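Local coordinates for hypothetical protein (Staphylococcus aureus subsp. aureus, PDB 2IL5) that is of unknown function but belongs to the Activator of Hsp90 ATPase homolog 1-like family and probably adopts the Bet v 1-like helix-grip fold, at residues L21-P26 with V164-T169. Residues are numbered along the deposited sequence; the frame is centred on the assembly and turned at random.
Sequences LYKFSP and VIETST
I165 O accepts two bonds near the C-terminal end of helix 136-166, on the residue that also packs against F24. S168 OG donates to I165 O at 2.7 Å, from 21° out of the carbonyl plane; S168 N donates to I165 O at 3.1 Å. T169 N also bonds E166 O. I165 CG2 lies over one face of the F24 ring, 3.5 Å from its centroid and 7° off the normal, a CH-pi contact. F24 CZ also reaches the helix backbone, 3.6 Å from E166 N. In the Bet v 1-like fold a long C-terminal helix packs on an antiparallel sheet. Here the end of that helix meets the turn between edge strand 12-22 and helix 26-32, where S25 OG caps L28 N. F24 and I165 both touch helix 26-32, and F24 also meets the ring of Y162. The opposite face of F24 carries K23 CG, offset toward the rim. Beyond CG the K23 chain is extended, and K23 NZ forms a salt bridge with E166 OE1 at 3.4 Å; its hydrogen bond is weak. The E166 chain, bent at chi2, meets the K23 chain at about a right angle.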
ATOM      1  N   LEU A  21      14.933   2.416  -4.509  1.00 48.88           N
ATOM      2  CA  LEU A  21      15.912   3.526  -4.380  1.00 48.83           C
ATOM      3  C   LEU A  21      15.494   4.718  -5.266  1.00 48.84           C
ATOM      4  O   LEU A  21      15.364   4.591  -6.473  1.00 47.80           O
ATOM      5  CB  LEU A  21      17.325   3.065  -4.763  1.00 48.33           C
ATOM      6  CG  LEU A  21      17.986   1.946  -3.935  1.00 48.79           C
ATOM      7  CD1 LEU A  21      19.321   1.529  -4.564  1.00 49.58           C
ATOM      8  CD2 LEU A  21      18.223   2.334  -2.494  1.00 46.72           C
ATOM      9  N   TYR A  22      15.243   5.864  -4.636  1.00 49.33           N
ATOM     10  CA  TYR A  22      14.845   7.069  -5.350  1.00 49.12           C
ATOM     11  C   TYR A  22      15.867   8.143  -5.113  1.00 49.22           C
ATOM     12  O   TYR A  22      16.569   8.112  -4.101  1.00 49.48           O
ATOM     13  CB  TYR A  22      13.485   7.566  -4.864  1.00 48.85           C
ATOM     14  CG  TYR A  22      12.391   6.563  -5.034  1.00 50.19           C
ATOM     15  CD1 TYR A  22      11.717   6.025  -3.922  1.00 49.96           C
ATOM     16  CD2 TYR A  22      12.044   6.109  -6.314  1.00 49.87           C
ATOM     17  CE1 TYR A  22      10.707   5.078  -4.096  1.00 49.71           C
ATOM     18  CE2 TYR A  22      11.052   5.180  -6.496  1.00 50.20           C
ATOM     19  CZ  TYR A  22      10.380   4.661  -5.380  1.00 50.26           C
ATOM     20  OH  TYR A  22       9.386   3.739  -5.601  1.00 49.61           O
ATOM     21  N   LYS A  23      15.923   9.092  -6.044  1.00 49.10           N
ATOM     22  CA  LYS A  23      16.709  10.308  -5.904  1.00 49.86           C
ATOM     23  C   LYS A  23      16.039  11.336  -4.973  1.00 49.72           C
ATOM     24  O   LYS A  23      16.697  12.229  -4.446  1.00 49.90           O
ATOM     25  CB  LYS A  23      16.928  10.948  -7.286  1.00 50.00           C
ATOM     26  CG  LYS A  23      15.608  11.400  -7.928  1.00 50.80           C
ATOM     27  CD  LYS A  23      15.783  12.013  -9.285  1.00 53.47           C
ATOM     28  CE  LYS A  23      14.427  12.186  -9.936  1.00 54.66           C
ATOM     29  NZ  LYS A  23      14.519  12.152 -11.424  1.00 57.31           N
ATOM     30  N   PHE A  24      14.725  11.233  -4.813  1.00 49.67           N
ATOM     31  CA  PHE A  24      13.972  12.139  -3.937  1.00 49.59           C
ATOM     32  C   PHE A  24      14.406  12.044  -2.482  1.00 48.55           C
ATOM     33  O   PHE A  24      14.816  10.981  -2.059  1.00 47.82           O
ATOM     34  CB  PHE A  24      12.495  11.783  -3.997  1.00 50.32           C
ATOM     35  CG  PHE A  24      11.953  11.731  -5.370  1.00 51.92           C
ATOM     36  CD1 PHE A  24      12.001  12.853  -6.190  1.00 54.98           C
ATOM     37  CD2 PHE A  24      11.385  10.563  -5.854  1.00 53.33           C
ATOM     38  CE1 PHE A  24      11.486  12.800  -7.497  1.00 56.14           C
ATOM     39  CE2 PHE A  24      10.869  10.504  -7.145  1.00 53.48           C
ATOM     40  CZ  PHE A  24      10.913  11.619  -7.960  1.00 54.23           C
ATOM     41  N   SER A  25      14.298  13.154  -1.740  1.00 47.55           N
ATOM     42  CA  SER A  25      14.499  13.178  -0.277  1.00 46.87           C
ATOM     43  C   SER A  25      13.463  12.297   0.491  1.00 46.22           C
ATOM     44  O   SER A  25      12.325  12.125   0.015  1.00 46.14           O
ATOM     45  CB  SER A  25      14.460  14.619   0.247  1.00 46.68           C
ATOM     46  OG  SER A  25      13.135  15.120   0.257  1.00 46.80           O
ATOM     47  N   PRO A  26      13.862  11.717   1.654  1.00 45.17           N
ATOM     48  CA  PRO A  26      12.924  10.909   2.467  1.00 44.87           C
ATOM     49  C   PRO A  26      11.642  11.655   2.748  1.00 44.24           C
ATOM     50  O   PRO A  26      10.569  11.090   2.663  1.00 44.34           O
ATOM     51  CB  PRO A  26      13.702  10.670   3.770  1.00 44.53           C
ATOM     52  CG  PRO A  26      15.103  10.615   3.324  1.00 44.92           C
ATOM     53  CD  PRO A  26      15.212  11.707   2.243  1.00 44.57           C
ATOM     54  N   VAL A 164       4.069  10.998  -9.529  1.00 53.91           N
ATOM     55  CA  VAL A 164       3.373  12.005  -8.734  1.00 54.77           C
ATOM     56  C   VAL A 164       4.407  12.846  -7.980  1.00 55.79           C
ATOM     57  O   VAL A 164       4.258  14.064  -7.869  1.00 56.66           O
ATOM     58  CB  VAL A 164       2.390  11.360  -7.730  1.00 55.37           C
ATOM     59  CG1 VAL A 164       1.938  12.381  -6.640  1.00 55.59           C
ATOM     60  CG2 VAL A 164       1.200  10.716  -8.459  1.00 53.80           C
ATOM     61  N   ILE A 165       5.458  12.206  -7.462  1.00 56.33           N
ATOM     62  CA  ILE A 165       6.529  12.953  -6.793  1.00 56.67           C
ATOM     63  C   ILE A 165       7.363  13.793  -7.795  1.00 57.92           C
ATOM     64  O   ILE A 165       7.610  14.979  -7.567  1.00 57.77           O
ATOM     65  CB  ILE A 165       7.438  12.047  -5.906  1.00 56.25           C
ATOM     66  CG1 ILE A 165       6.624  11.290  -4.864  1.00 53.48           C
ATOM     67  CG2 ILE A 165       8.501  12.900  -5.178  1.00 57.32           C
ATOM     68  CD1 ILE A 165       7.351  10.082  -4.267  1.00 48.22           C
ATOM     69  N   GLU A 166       7.767  13.166  -8.899  1.00 59.36           N
ATOM     70  CA  GLU A 166       8.510  13.800  -9.972  1.00 61.66           C
ATOM     71  C   GLU A 166       7.836  15.087 -10.501  1.00 63.10           C
ATOM     72  O   GLU A 166       8.509  16.063 -10.783  1.00 62.57           O
ATOM     73  CB  GLU A 166       8.699  12.794 -11.110  1.00 61.54           C
ATOM     74  CG  GLU A 166       9.396  13.337 -12.354  1.00 62.89           C
ATOM     75  CD  GLU A 166      10.877  12.999 -12.388  1.00 64.38           C
ATOM     76  OE1 GLU A 166      11.708  13.919 -12.114  1.00 63.87           O
ATOM     77  OE2 GLU A 166      11.201  11.809 -12.683  1.00 64.52           O
ATOM     78  N   THR A 167       6.508  15.067 -10.617  1.00 65.23           N
ATOM     79  CA  THR A 167       5.726  16.178 -11.170  1.00 66.87           C
ATOM     80  C   THR A 167       5.253  17.181 -10.095  1.00 68.42           C
ATOM     81  O   THR A 167       4.361  18.001 -10.333  1.00 69.20           O
ATOM     82  CB  THR A 167       4.497  15.677 -11.970  1.00 66.57           C
ATOM     83  OG1 THR A 167       4.759  14.332 -12.515  1.00 66.09           O
ATOM     84  CG2 THR A 167       4.172  16.658 -13.130  1.00 66.87           C
ATOM     85  N   SER A 168       5.831  17.107  -8.908  1.00 69.70           N
ATOM     86  CA  SER A 168       5.728  18.225  -7.979  1.00 71.45           C
ATOM     87  C   SER A 168       7.096  18.918  -7.930  1.00 72.40           C
ATOM     88  O   SER A 168       7.261  19.961  -7.299  1.00 72.79           O
ATOM     89  CB  SER A 168       5.294  17.743  -6.601  1.00 71.11           C
ATOM     90  OG  SER A 168       6.174  16.752  -6.111  1.00 72.57           O
ATOM     91  N   THR A 169       8.051  18.318  -8.646  1.00 73.67           N
ATOM     92  CA  THR A 169       9.475  18.657  -8.621  1.00 74.54           C
ATOM     93  C   THR A 169       9.825  19.440  -9.909  1.00 75.90           C
ATOM     94  O   THR A 169      10.870  20.112 -10.009  1.00 75.62           O
ATOM     95  CB  THR A 169      10.321  17.339  -8.435  1.00 74.36           C
ATOM     96  OG1 THR A 169      11.152  17.425  -7.270  1.00 73.53           O
ATOM     97  CG2 THR A 169      11.144  16.938  -9.679  1.00 73.54           C
TER